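Local coordinates for protein 3-ketosteroid-delta4-5alpha-dehydrogenase (Rhodococcus jostii, PDB 4AT2) that uses bound flavin-adenine dinucleotide to dehydrogenate 3-ketosteroids, probably introducing the C4-C5 double bond into 5alpha-reduced substrates during steroid catabolism, at residues 152-156 / 312-318; 353-359 / 435-441; 147-151 / 161-166; 446-450 / 483-487. All coordinates share one frame; numbering follows the deposited sequence.

Interaction 1 of 4, residues 152-156 / 312-318; sequences GEPGW and AFVCDPQ. With ASD (4-androstene-3-17-dione), chain B.
The indole of Trp156 is sandwiched between Pro317 and the bound steroid. Over one face Pro317 sets its ring, with CG 4.0 Å from the centroid of the five-membered ring of Trp156, a CH-pi contact; over the opposite face the C18 methyl of 4-androstene-3,17-dione stands 3.4 Å above the plane. The steroid's second methyl, C19, comes within 3.4 Å of Trp156 CZ3, and Ala312 CB touches steroid C11 at 3.6 Å. At the indole edge, Trp156 NE1 gives a weak hydrogen bond to Cys315 O (3.4 Å). Farther out Pro154 CB meets Pro317 CB, where helix 317-320 begins with Asp316 as N-cap. At the polar edge Gln318 NE2 donates to the anti lone pair of Glu153 OE1 (2.9 Å), and the oxygen lies in the amide plane of Gln318; the same nitrogen also binds Thr371 O, and a water donates to Gln318 OE1 and, weakly, to Glu153 OE1. The chemistry is thus divided: an apolar pocket wall facing the steroid's methyl groups, and a polar fastening at the far end.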
loop_
_atom_site.group_PDB
_atom_site.type_symbol
_atom_site.label_atom_id
_atom_site.label_comp_id
_atom_site.label_asym_id
_atom_site.label_seq_id
_atom_site.Cartn_x
_atom_site.Cartn_y
_atom_site.Cartn_z
ATOM N N GLY A 152 -3.245 19.539 -27.363
ATOM C CA GLY A 152 -1.883 19.020 -27.260
ATOM C C GLY A 152 -0.943 19.666 -26.254
ATOM O O GLY A 152 0.227 19.296 -26.196
ATOM N N GLU A 153 -1.432 20.604 -25.447
ATOM C CA GLU A 153 -0.546 21.307 -24.519
ATOM C C GLU A 153 -0.653 20.735 -23.114
ATOM O O GLU A 153 -1.682 20.165 -22.761
ATOM C CB GLU A 153 -0.841 22.813 -24.514
ATOM C CG GLU A 153 -0.720 23.454 -25.897
ATOM C CD GLU A 153 -0.973 24.952 -25.895
ATOM O OE1 GLU A 153 -0.886 25.585 -24.822
ATOM O OE2 GLU A 153 -1.248 25.514 -26.981
ATOM N N PRO A 154 0.413 20.876 -22.306
ATOM C CA PRO A 154 0.327 20.411 -20.925
ATOM C C PRO A 154 -0.842 21.056 -20.195
ATOM O O PRO A 154 -1.095 22.264 -20.361
ATOM C CB PRO A 154 1.656 20.879 -20.318
ATOM C CG PRO A 154 2.585 20.949 -21.498
ATOM C CD PRO A 154 1.712 21.515 -22.583
ATOM N N GLY A 155 -1.554 20.256 -19.403
ATOM C CA GLY A 155 -2.681 20.758 -18.624
ATOM C C GLY A 155 -3.421 19.626 -17.939
ATOM O O GLY A 155 -3.144 18.455 -18.188
ATOM N N TRP A 156 -4.369 19.992 -17.086
ATOM C CA TRP A 156 -5.171 19.031 -16.345
ATOM C C TRP A 156 -6.404 18.618 -17.104
ATOM O O TRP A 156 -6.927 17.521 -16.901
ATOM C CB TRP A 156 -5.574 19.634 -15.007
ATOM C CG TRP A 156 -4.501 19.615 -13.950
ATOM C CD1 TRP A 156 -3.851 20.709 -13.367
ATOM C CD2 TRP A 156 -3.945 18.439 -13.265
ATOM N NE1 TRP A 156 -2.958 20.290 -12.410
ATOM C CE2 TRP A 156 -2.969 18.946 -12.297
ATOM C CE3 TRP A 156 -4.163 17.062 -13.347
ATOM C CZ2 TRP A 156 -2.253 18.096 -11.452
ATOM C CZ3 TRP A 156 -3.428 16.215 -12.499
ATOM C CH2 TRP A 156 -2.501 16.725 -11.567
ATOM N N ALA A 312 -3.353 14.192 -6.966
ATOM C CA ALA A 312 -3.262 15.402 -7.777
ATOM C C ALA A 312 -2.189 16.309 -7.185
ATOM O O ALA A 312 -1.789 16.129 -6.045
ATOM C CB ALA A 312 -4.603 16.113 -7.812
ATOM N N PHE A 313 -1.741 17.284 -7.970
ATOM C CA PHE A 313 -0.647 18.173 -7.590
ATOM C C PHE A 313 -1.110 19.549 -8.033
ATOM O O PHE A 313 -1.207 19.806 -9.233
ATOM C CB PHE A 313 0.610 17.725 -8.352
ATOM C CG PHE A 313 1.875 18.446 -7.970
ATOM C CD1 PHE A 313 2.383 18.371 -6.673
ATOM C CD2 PHE A 313 2.605 19.146 -8.933
ATOM C CE1 PHE A 313 3.572 19.007 -6.335
ATOM C CE2 PHE A 313 3.789 19.789 -8.602
ATOM C CZ PHE A 313 4.280 19.714 -7.305
ATOM N N VAL A 314 -1.441 20.419 -7.076
ATOM C CA VAL A 314 -2.224 21.618 -7.403
ATOM C C VAL A 314 -1.381 22.809 -7.866
ATOM O O VAL A 314 -1.352 23.876 -7.255
ATOM C CB VAL A 314 -3.246 22.001 -6.304
ATOM C CG1 VAL A 314 -4.393 20.989 -6.277
ATOM C CG2 VAL A 314 -2.574 22.136 -4.944
ATOM N N CYS A 315 -0.697 22.601 -8.978
ATOM C CA CYS A 315 0.046 23.648 -9.647
ATOM C C CYS A 315 -0.202 23.476 -11.142
ATOM O O CYS A 315 -0.423 22.361 -11.614
ATOM C CB CYS A 315 1.535 23.534 -9.309
ATOM S SG CYS A 315 2.551 24.859 -10.007
ATOM N N ASP A 316 -0.185 24.568 -11.894
ATOM C CA ASP A 316 -0.527 24.474 -13.298
ATOM C C ASP A 316 0.577 23.787 -14.118
ATOM O O ASP A 316 1.748 24.156 -14.006
ATOM C CB ASP A 316 -0.802 25.852 -13.889
ATOM C CG ASP A 316 -1.377 25.753 -15.263
ATOM O OD1 ASP A 316 -2.563 25.378 -15.359
ATOM O OD2 ASP A 316 -0.639 25.996 -16.245
ATOM N N PRO A 317 0.204 22.807 -14.957
ATOM C CA PRO A 317 1.223 22.105 -15.747
ATOM C C PRO A 317 2.012 22.961 -16.741
ATOM O O PRO A 317 3.133 22.595 -17.094
ATOM C CB PRO A 317 0.404 21.021 -16.473
ATOM C CG PRO A 317 -0.721 20.739 -15.524
ATOM C CD PRO A 317 -1.104 22.125 -15.048
ATOM N N GLN A 318 1.457 24.086 -17.192
ATOM C CA GLN A 318 2.198 24.937 -18.125
ATOM C C GLN A 318 3.387 25.622 -17.445
ATOM O O GLN A 318 4.360 25.966 -18.108
ATOM C CB GLN A 318 1.279 25.981 -18.779
ATOM C CG GLN A 318 0.181 25.366 -19.659
ATOM C CD GLN A 318 0.585 25.205 -21.117
ATOM O OE1 GLN A 318 1.732 24.902 -21.431
ATOM N NE2 GLN A 318 -0.372 25.424 -22.022
HETATM C C1 ASD B . -8.674 14.003 -10.944
HETATM C C10 ASD B . -8.019 15.082 -11.824
HETATM C C11 ASD B . -7.608 16.601 -9.772
HETATM C C12 ASD B . -7.709 17.992 -9.100
HETATM C C13 ASD B . -7.310 19.091 -10.080
HETATM C C14 ASD B . -8.176 18.968 -11.333
HETATM C C15 ASD B . -8.052 20.320 -12.052
HETATM C C16 ASD B . -8.077 21.342 -10.904
HETATM C C17 ASD B . -7.661 20.501 -9.708
HETATM C C18 ASD B . -5.796 19.107 -10.317
HETATM C C19 ASD B . -6.524 14.788 -11.978
HETATM C C2 ASD B . -8.657 12.585 -11.555
HETATM C C3 ASD B . -9.021 12.593 -13.025
HETATM C C4 ASD B . -9.126 13.891 -13.738
HETATM C C5 ASD B . -8.621 15.035 -13.220
HETATM C C6 ASD B . -8.622 16.272 -14.109
HETATM C C7 ASD B . -8.890 17.555 -13.323
HETATM C C8 ASD B . -7.963 17.661 -12.113
HETATM C C9 ASD B . -8.258 16.467 -11.169
HETATM O O1 ASD B . -9.255 11.539 -13.616
HETATM O O2 ASD B . -7.593 20.926 -8.561
HETATM O O HOH W 1 2.519 25.313 -24.073
#

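Interaction 2 of 4, residues 353-359 / 435-441; sequences NQAFLII and VAALDLR
Leu357 and Leu438 lie side by side on one face of an antiparallel strand pair, their CD2 methyls 4.0 Å apart. Ile359 CG2 adds to this layer against Leu438 CD1, and Leu440 CD1 packs on Leu357 CB at 3.8 Å. On the other face Ile358 reaches Ala437 through CD1 and Val435 through CG2. Between these layers Leu357 and Leu438 exchange two backbone hydrogen bonds, as do Ile359 and Ala436, making strands 356-360 and 435-439 the central pair of a four-stranded antiparallel sheet. Leu440 N extends the pairing to Ala355 O.

Towards Arg441 the contact becomes polar and more open. Arg441 grips Asp439 side-on, NE to OD1 and NH2 to OD2, both at 2.9 Å; the backbone N of Arg441 reaches OD1 from the opposite face of the carboxylate, closing an Asx turn. Lys382 is a second cationic partner of Asp439. The bend at chi3 (-66°) brings the guanidinium back beside Phe356, whose CE1 lies 3.6 Å above the guanidinium plane, the two planes 52° apart. A water donates to Gln354 OE1 and accepts a weak bond from Arg441 NH1; Gln354 NE2 is held by Asp352 O. An alanine in place of Asp439 is likely to leave the guanidinium free to swing off Phe356 and Lys382 without this counter-charge. Aliphatic packing and backbone bonds therefore join the strands, while the ion pair fixes the exit from strand 435-439.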
loop_
_atom_site.group_PDB
_atom_site.type_symbol
_atom_site.label_atom_id
_atom_site.label_comp_id
_atom_site.label_asym_id
_atom_site.label_seq_id
_atom_site.Cartn_x
_atom_site.Cartn_y
_atom_site.Cartn_z
ATOM N N ASN A 353 6.540 14.298 0.090
ATOM C CA ASN A 353 5.630 15.404 -0.232
ATOM C C ASN A 353 6.311 16.777 -0.357
ATOM O O ASN A 353 5.637 17.802 -0.303
ATOM C CB ASN A 353 4.473 15.465 0.780
ATOM C CG ASN A 353 3.188 15.967 0.170
ATOM O OD1 ASN A 353 3.005 15.919 -1.051
ATOM N ND2 ASN A 353 2.271 16.441 1.021
ATOM N N GLN A 354 7.634 16.780 -0.527
ATOM C CA GLN A 354 8.406 18.025 -0.629
ATOM C C GLN A 354 8.840 18.250 -2.056
ATOM O O GLN A 354 9.548 17.402 -2.622
ATOM C CB GLN A 354 9.679 17.966 0.223
ATOM C CG GLN A 354 9.475 17.438 1.622
ATOM C CD GLN A 354 8.654 18.372 2.454
ATOM O OE1 GLN A 354 9.109 19.456 2.821
ATOM N NE2 GLN A 354 7.438 17.955 2.781
ATOM N N ALA A 355 8.434 19.379 -2.636
ATOM C CA ALA A 355 8.836 19.732 -3.996
ATOM C C ALA A 355 8.945 21.233 -4.153
ATOM O O ALA A 355 8.231 21.983 -3.492
ATOM C CB ALA A 355 7.832 19.179 -5.008
ATOM N N PHE A 356 9.838 21.660 -5.039
ATOM C CA PHE A 356 9.950 23.058 -5.424
ATOM C C PHE A 356 10.079 23.105 -6.923
ATOM O O PHE A 356 10.722 22.229 -7.508
ATOM C CB PHE A 356 11.215 23.697 -4.829
ATOM C CG PHE A 356 11.334 23.562 -3.340
ATOM C CD1 PHE A 356 10.741 24.492 -2.495
ATOM C CD2 PHE A 356 12.053 22.508 -2.784
ATOM C CE1 PHE A 356 10.862 24.371 -1.119
ATOM C CE2 PHE A 356 12.176 22.380 -1.404
ATOM C CZ PHE A 356 11.589 23.326 -0.573
ATOM N N LEU A 357 9.482 24.117 -7.550
ATOM C CA LEU A 357 9.710 24.348 -8.977
ATOM C C LEU A 357 10.743 25.453 -9.138
ATOM O O LEU A 357 10.535 26.590 -8.693
ATOM C CB LEU A 357 8.401 24.703 -9.730
ATOM C CG LEU A 357 8.602 24.854 -11.251
ATOM C CD1 LEU A 357 8.848 23.493 -11.901
ATOM C CD2 LEU A 357 7.420 25.559 -11.914
ATOM N N ILE A 358 11.860 25.098 -9.770
ATOM C CA ILE A 358 12.931 26.052 -10.070
ATOM C C ILE A 358 12.723 26.486 -11.518
ATOM O O ILE A 358 12.659 25.647 -12.423
ATOM C CB ILE A 358 14.333 25.423 -9.899
ATOM C CG1 ILE A 358 14.435 24.644 -8.571
ATOM C CG2 ILE A 358 15.407 26.500 -10.043
ATOM C CD1 ILE A 358 14.218 25.496 -7.325
ATOM N N ILE A 359 12.574 27.788 -11.730
ATOM C CA ILE A 359 12.189 28.285 -13.050
ATOM C C ILE A 359 12.737 29.686 -13.259
ATOM O O ILE A 359 12.700 30.518 -12.328
ATOM C CB ILE A 359 10.641 28.228 -13.209
ATOM C CG1 ILE A 359 10.207 28.589 -14.642
ATOM C CG2 ILE A 359 9.942 29.059 -12.125
ATOM C CD1 ILE A 359 8.768 28.197 -14.967
ATOM N N VAL A 435 16.266 33.835 -11.413
ATOM C CA VAL A 435 15.684 32.522 -11.213
ATOM C C VAL A 435 14.755 32.591 -10.011
ATOM O O VAL A 435 15.008 33.343 -9.065
ATOM C CB VAL A 435 16.809 31.441 -11.090
ATOM C CG1 VAL A 435 17.757 31.728 -9.923
ATOM C CG2 VAL A 435 16.242 30.024 -11.064
ATOM N N ALA A 436 13.668 31.830 -10.067
ATOM C CA ALA A 436 12.666 31.814 -9.003
ATOM C C ALA A 436 12.412 30.388 -8.525
ATOM O O ALA A 436 12.716 29.428 -9.226
ATOM C CB ALA A 436 11.374 32.431 -9.506
ATOM N N ALA A 437 11.863 30.254 -7.323
ATOM C CA ALA A 437 11.422 28.950 -6.839
ATOM C C ALA A 437 10.011 29.047 -6.293
ATOM O O ALA A 437 9.690 29.944 -5.501
ATOM C CB ALA A 437 12.371 28.403 -5.785
ATOM N N LEU A 438 9.162 28.130 -6.732
ATOM C CA LEU A 438 7.826 27.973 -6.178
ATOM C C LEU A 438 7.903 26.946 -5.060
ATOM O O LEU A 438 8.488 25.877 -5.240
ATOM C CB LEU A 438 6.852 27.454 -7.243
ATOM C CG LEU A 438 6.314 28.390 -8.330
ATOM C CD1 LEU A 438 7.430 28.996 -9.182
ATOM C CD2 LEU A 438 5.326 27.602 -9.197
ATOM N N ASP A 439 7.298 27.274 -3.919
ATOM C CA ASP A 439 7.194 26.339 -2.795
ATOM C C ASP A 439 6.000 25.411 -3.009
ATOM O O ASP A 439 4.846 25.824 -2.874
ATOM C CB ASP A 439 7.034 27.117 -1.484
ATOM C CG ASP A 439 7.134 26.234 -0.255
ATOM O OD1 ASP A 439 7.163 24.990 -0.392
ATOM O OD2 ASP A 439 7.173 26.802 0.861
ATOM N N LEU A 440 6.292 24.163 -3.366
ATOM C CA LEU A 440 5.254 23.189 -3.680
ATOM C C LEU A 440 5.282 22.045 -2.671
ATOM O O LEU A 440 4.929 20.907 -2.986
ATOM C CB LEU A 440 5.406 22.680 -5.122
ATOM C CG LEU A 440 5.342 23.769 -6.200
ATOM C CD1 LEU A 440 5.637 23.199 -7.585
ATOM C CD2 LEU A 440 3.984 24.437 -6.193
ATOM N N ARG A 441 5.718 22.355 -1.453
ATOM C CA ARG A 441 5.610 21.406 -0.340
ATOM C C ARG A 441 4.158 21.308 0.110
ATOM O O ARG A 441 3.480 22.325 0.257
ATOM C CB ARG A 441 6.515 21.835 0.813
ATOM C CG ARG A 441 7.987 21.751 0.444
ATOM C CD ARG A 441 8.880 22.316 1.529
ATOM N NE ARG A 441 8.687 23.746 1.700
ATOM C CZ ARG A 441 9.471 24.503 2.462
ATOM N NH1 ARG A 441 10.491 23.953 3.111
ATOM N NH2 ARG A 441 9.237 25.804 2.577
HETATM O O HOH W 2 3.608 18.457 -2.633
HETATM O O HOH W 3 11.700 20.734 2.722
#

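Interaction 3 of 4, residues 147-151 / 161-166; sequences KESFW and DDGLMY
Lys147 runs its extended chain across the carboxylate of Asp161, and NZ forms a salt bridge with Asp161 OD1 (3.0 Å) on its syn side, 23° out of plane. A water bridges NZ to Asp161 OD2. A glutamine in place of Lys147 would probably leave Asp161 without its cationic mate in this pair. Beside them Ser149 OG donates to Asp162 OD1, at a modelled distance too short to be taken literally, its chi1 of 56° placing it between backbone N and carbonyl carbon. The backbones join at a single bridge, Phe150 with Leu164, flanked by Trp151 N to Leu164 O (2.9 Å) and Leu164 N to Ser149 O (3.1 Å); the loop following helix 132-141 is thereby joined at one point to strand 164-165, an outer strand of a small antiparallel sheet. Beyond it Met165 and Trp151 lie side by side, Met165 SD at the indole edge 3.9 Å from Trp151 CD1, a Met-aromatic contact. Phe150 meets Tyr166 obliquely, planes 83° apart, with CZ 3.8 Å from Tyr166 CD2.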
loop_
_atom_site.group_PDB
_atom_site.type_symbol
_atom_site.label_atom_id
_atom_site.label_comp_id
_atom_site.label_asym_id
_atom_site.label_seq_id
_atom_site.Cartn_x
_atom_site.Cartn_y
_atom_site.Cartn_z
ATOM N N LYS A 147 -16.137 16.026 -29.428
ATOM C CA LYS A 147 -15.603 16.840 -30.507
ATOM C C LYS A 147 -14.368 16.155 -31.069
ATOM O O LYS A 147 -13.479 15.762 -30.311
ATOM C CB LYS A 147 -15.234 18.225 -30.005
ATOM C CG LYS A 147 -14.902 19.184 -31.131
ATOM C CD LYS A 147 -14.645 20.564 -30.569
ATOM C CE LYS A 147 -14.165 21.510 -31.656
ATOM N NZ LYS A 147 -14.154 22.899 -31.118
ATOM N N GLU A 148 -14.303 16.015 -32.391
ATOM C CA GLU A 148 -13.191 15.300 -33.017
ATOM C C GLU A 148 -11.997 16.248 -33.193
ATOM O O GLU A 148 -11.636 16.640 -34.302
ATOM C CB GLU A 148 -13.648 14.590 -34.314
ATOM C CG GLU A 148 -14.710 13.529 -34.015
ATOM C CD GLU A 148 -14.999 12.554 -35.155
ATOM O OE1 GLU A 148 -15.066 12.992 -36.321
ATOM O OE2 GLU A 148 -15.182 11.340 -34.858
ATOM N N SER A 149 -11.414 16.639 -32.060
ATOM C CA SER A 149 -10.255 17.526 -32.026
ATOM C C SER A 149 -9.417 17.194 -30.801
ATOM O O SER A 149 -9.938 16.712 -29.773
ATOM C CB SER A 149 -10.682 18.991 -31.985
ATOM O OG SER A 149 -11.529 19.216 -30.883
ATOM N N PHE A 150 -8.121 17.462 -30.926
ATOM C CA PHE A 150 -7.121 17.076 -29.940
ATOM C C PHE A 150 -6.498 18.318 -29.312
ATOM O O PHE A 150 -6.151 19.268 -30.017
ATOM C CB PHE A 150 -6.045 16.219 -30.639
ATOM C CG PHE A 150 -4.792 15.996 -29.831
ATOM C CD1 PHE A 150 -4.761 15.056 -28.802
ATOM C CD2 PHE A 150 -3.618 16.685 -30.141
ATOM C CE1 PHE A 150 -3.601 14.835 -28.074
ATOM C CE2 PHE A 150 -2.450 16.453 -29.419
ATOM C CZ PHE A 150 -2.444 15.531 -28.383
ATOM N N TRP A 151 -6.384 18.315 -27.986
ATOM C CA TRP A 151 -5.650 19.366 -27.282
ATOM C C TRP A 151 -4.293 18.841 -26.923
ATOM O O TRP A 151 -4.188 17.828 -26.239
ATOM C CB TRP A 151 -6.382 19.785 -26.011
ATOM C CG TRP A 151 -5.639 20.887 -25.296
ATOM C CD1 TRP A 151 -4.967 20.814 -24.081
ATOM C CD2 TRP A 151 -5.420 22.261 -25.777
ATOM N NE1 TRP A 151 -4.387 22.019 -23.770
ATOM C CE2 TRP A 151 -4.620 22.930 -24.745
ATOM C CE3 TRP A 151 -5.819 22.982 -26.902
ATOM C CZ2 TRP A 151 -4.233 24.265 -24.860
ATOM C CZ3 TRP A 151 -5.431 24.326 -27.001
ATOM C CH2 TRP A 151 -4.653 24.946 -26.009
ATOM N N ASP A 161 -13.533 22.828 -25.742
ATOM C CA ASP A 161 -14.407 21.657 -25.791
ATOM C C ASP A 161 -13.812 20.501 -26.595
ATOM O O ASP A 161 -14.549 19.688 -27.134
ATOM C CB ASP A 161 -15.815 22.032 -26.304
ATOM C CG ASP A 161 -15.806 22.569 -27.728
ATOM O OD1 ASP A 161 -14.726 22.958 -28.216
ATOM O OD2 ASP A 161 -16.895 22.608 -28.361
ATOM N N ASP A 162 -12.482 20.431 -26.665
ATOM C CA ASP A 162 -11.816 19.356 -27.405
ATOM C C ASP A 162 -12.077 17.990 -26.790
ATOM O O ASP A 162 -12.294 17.863 -25.577
ATOM C CB ASP A 162 -10.322 19.635 -27.530
ATOM C CG ASP A 162 -10.052 20.887 -28.331
ATOM O OD1 ASP A 162 -10.455 20.938 -29.514
ATOM O OD2 ASP A 162 -9.476 21.835 -27.773
ATOM N N GLY A 163 -12.085 16.968 -27.639
ATOM C CA GLY A 163 -12.476 15.635 -27.207
ATOM C C GLY A 163 -11.355 14.676 -26.861
ATOM O O GLY A 163 -11.599 13.637 -26.258
ATOM N N LEU A 164 -10.122 15.002 -27.242
ATOM C CA LEU A 164 -9.015 14.065 -27.021
ATOM C C LEU A 164 -7.778 14.766 -26.472
ATOM O O LEU A 164 -7.426 15.867 -26.912
ATOM C CB LEU A 164 -8.694 13.300 -28.323
ATOM C CG LEU A 164 -7.706 12.124 -28.280
ATOM C CD1 LEU A 164 -8.276 10.933 -27.519
ATOM C CD2 LEU A 164 -7.367 11.711 -29.706
ATOM N N MET A 165 -7.135 14.127 -25.498
ATOM C CA MET A 165 -5.963 14.707 -24.836
ATOM C C MET A 165 -5.170 13.580 -24.194
ATOM O O MET A 165 -5.755 12.591 -23.762
ATOM C CB MET A 165 -6.435 15.706 -23.770
ATOM C CG MET A 165 -5.339 16.509 -23.098
ATOM S SD MET A 165 -6.076 17.743 -21.996
ATOM C CE MET A 165 -4.639 18.225 -21.049
ATOM N N TYR A 166 -3.844 13.713 -24.158
ATOM C CA TYR A 166 -3.027 12.815 -23.336
ATOM C C TYR A 166 -3.411 12.984 -21.880
ATOM O O TYR A 166 -3.609 14.106 -21.411
ATOM C CB TYR A 166 -1.527 13.089 -23.504
ATOM C CG TYR A 166 -0.938 12.461 -24.748
ATOM C CD1 TYR A 166 -0.634 11.094 -24.783
ATOM C CD2 TYR A 166 -0.687 13.229 -25.894
ATOM C CE1 TYR A 166 -0.086 10.507 -25.918
ATOM C CE2 TYR A 166 -0.142 12.648 -27.037
ATOM C CZ TYR A 166 0.154 11.292 -27.042
ATOM O OH TYR A 166 0.688 10.704 -28.174
HETATM O O HOH W 4 -15.431 16.930 -26.813
HETATM O O HOH W 5 -16.616 23.985 -30.658
HETATM O O HOH W 6 -2.382 16.145 -24.938
#

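Interaction 4 of 4, residues 446-450 / 483-487; sequences GFTLG and AGGYA. With ASD (4-androstene-3-17-dione), chain B.
The interrupted strand 444-452 carries Phe447, and Leu449 just beyond its regular part, past the loop of residues 483-487, whose backbone turns through Gly484 and Gly485 before it presents Tyr486. Phe447 directs its edge toward the face of Tyr486 in an offset edge-to-face pair, planes at 86° and centroids 5.7 Å apart; its CZ approaches Tyr486 CZ to 4.0 Å. Leu449 comes in across the phenol, both its methyls, CD1 and CD2, 3.7 Å from Tyr486 CD1. With CG of Tyr486 anti to the backbone N (chi1 -177°), the phenol extends toward the A ring of the bound 4-androstene-3,17-dione. There Tyr486 OH donates a hydrogen bond to steroid O1, the 3-keto oxygen, at 2.7 Å, near the phenol plane. Phe447 CE2 lies 3.8 Å from steroid C2. Phe447 and Leu449 give the phenol apolar neighbours, while Glu310 and the flavin also touch it; its hydrogen bond would be expected to polarise the ketone and, in a saturated substrate, probably make the C4 hydrogens more acidic.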
loop_
_atom_site.group_PDB
_atom_site.type_symbol
_atom_site.label_atom_id
_atom_site.label_comp_id
_atom_site.label_asym_id
_atom_site.label_seq_id
_atom_site.Cartn_x
_atom_site.Cartn_y
_atom_site.Cartn_z
ATOM N N GLY A 446 -5.674 13.506 -2.691
ATOM C CA GLY A 446 -6.076 12.397 -3.546
ATOM C C GLY A 446 -7.308 11.638 -3.133
ATOM O O GLY A 446 -8.000 12.011 -2.180
ATOM N N PHE A 447 -7.589 10.580 -3.886
ATOM C CA PHE A 447 -8.748 9.732 -3.630
ATOM C C PHE A 447 -8.371 8.261 -3.821
ATOM O O PHE A 447 -7.315 7.953 -4.381
ATOM C CB PHE A 447 -9.998 10.177 -4.447
ATOM C CG PHE A 447 -9.843 10.114 -5.952
ATOM C CD1 PHE A 447 -9.953 8.900 -6.638
ATOM C CD2 PHE A 447 -9.677 11.283 -6.696
ATOM C CE1 PHE A 447 -9.839 8.849 -8.032
ATOM C CE2 PHE A 447 -9.573 11.237 -8.082
ATOM C CZ PHE A 447 -9.648 10.017 -8.750
ATOM N N THR A 448 -9.207 7.361 -3.306
ATOM C CA THR A 448 -8.876 5.947 -3.216
ATOM C C THR A 448 -9.272 5.187 -4.476
ATOM O O THR A 448 -10.240 5.559 -5.149
ATOM C CB THR A 448 -9.574 5.309 -1.995
ATOM O OG1 THR A 448 -10.996 5.491 -2.113
ATOM C CG2 THR A 448 -9.099 5.980 -0.712
ATOM N N LEU A 449 -8.509 4.142 -4.789
ATOM C CA LEU A 449 -8.703 3.339 -6.014
ATOM C C LEU A 449 -8.943 1.872 -5.691
ATOM O O LEU A 449 -9.320 1.092 -6.576
ATOM C CB LEU A 449 -7.490 3.460 -6.953
ATOM C CG LEU A 449 -7.107 4.894 -7.374
ATOM C CD1 LEU A 449 -5.778 4.908 -8.129
ATOM C CD2 LEU A 449 -8.219 5.559 -8.194
ATOM N N GLY A 450 -8.738 1.501 -4.435
ATOM C CA GLY A 450 -8.889 0.109 -4.014
ATOM C C GLY A 450 -10.315 -0.224 -3.651
ATOM O O GLY A 450 -11.113 0.662 -3.347
ATOM N N ALA A 483 -4.216 -0.349 -10.199
ATOM C CA ALA A 483 -3.738 -1.054 -8.996
ATOM C C ALA A 483 -2.778 -0.205 -8.156
ATOM O O ALA A 483 -2.493 -0.552 -7.011
ATOM C CB ALA A 483 -3.071 -2.375 -9.377
ATOM N N GLY A 484 -2.277 0.885 -8.726
ATOM C CA GLY A 484 -1.259 1.707 -8.053
ATOM C C GLY A 484 -1.110 3.032 -8.770
ATOM O O GLY A 484 -1.600 4.062 -8.294
ATOM N N GLY A 485 -0.481 3.000 -9.946
ATOM C CA GLY A 485 -0.475 4.171 -10.823
ATOM C C GLY A 485 -1.883 4.555 -11.267
ATOM O O GLY A 485 -2.797 3.724 -11.250
ATOM N N TYR A 486 -2.042 5.812 -11.672
ATOM C CA TYR A 486 -3.330 6.336 -12.102
ATOM C C TYR A 486 -3.183 7.099 -13.417
ATOM O O TYR A 486 -2.149 7.709 -13.677
ATOM C CB TYR A 486 -3.926 7.257 -11.014
ATOM C CG TYR A 486 -5.301 7.789 -11.363
ATOM C CD1 TYR A 486 -6.442 7.013 -11.137
ATOM C CD2 TYR A 486 -5.472 9.061 -11.928
ATOM C CE1 TYR A 486 -7.702 7.480 -11.470
ATOM C CE2 TYR A 486 -6.736 9.524 -12.275
ATOM C CZ TYR A 486 -7.850 8.729 -12.027
ATOM O OH TYR A 486 -9.118 9.151 -12.365
ATOM N N ALA A 487 -4.235 7.082 -14.234
ATOM C CA ALA A 487 -4.309 7.930 -15.420
ATOM C C ALA A 487 -5.689 8.557 -15.443
ATOM O O ALA A 487 -6.681 7.892 -15.113
ATOM C CB ALA A 487 -4.051 7.123 -16.698
HETATM C C1 ASD B . -8.674 14.003 -10.944
HETATM C C10 ASD B . -8.019 15.082 -11.824
HETATM C C11 ASD B . -7.608 16.601 -9.772
HETATM C C12 ASD B . -7.709 17.992 -9.100
HETATM C C13 ASD B . -7.310 19.091 -10.080
HETATM C C14 ASD B . -8.176 18.968 -11.333
HETATM C C15 ASD B . -8.052 20.320 -12.052
HETATM C C16 ASD B . -8.077 21.342 -10.904
HETATM C C17 ASD B . -7.661 20.501 -9.708
HETATM C C18 ASD B . -5.796 19.107 -10.317
HETATM C C19 ASD B . -6.524 14.788 -11.978
HETATM C C2 ASD B . -8.657 12.585 -11.555
HETATM C C3 ASD B . -9.021 12.593 -13.025
HETATM C C4 ASD B . -9.126 13.891 -13.738
HETATM C C5 ASD B . -8.621 15.035 -13.220
HETATM C C6 ASD B . -8.622 16.272 -14.109
HETATM C C7 ASD B . -8.890 17.555 -13.323
HETATM C C8 ASD B . -7.963 17.661 -12.113
HETATM C C9 ASD B . -8.258 16.467 -11.169
HETATM O O1 ASD B . -9.255 11.539 -13.616
HETATM O O2 ASD B . -7.593 20.926 -8.561
#

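How the interactions relate
From the N terminus, interaction 3 comes first, closing a short loop between 147-151 and 161-166. Interaction 1 crosses it: residues 152-156 lie inside that loop, while their partner 312-318 lies far along the chain, and Met165 CE packs on Gly155 O at 3.2 Å. Interaction 2 follows in series, joining 353-359 to 435-441, and touches interaction 1 where Phe313 CZ meets Leu440 CD1 at 3.7 Å and Cys315 packs on Leu438. Interaction 4 comes last, tying strand 444-452 to the loop before helix 490-507. Strands 309-313 and 444-452 neighbour each other in one sheet, linking interactions 1 and 4, which both touch the steroid.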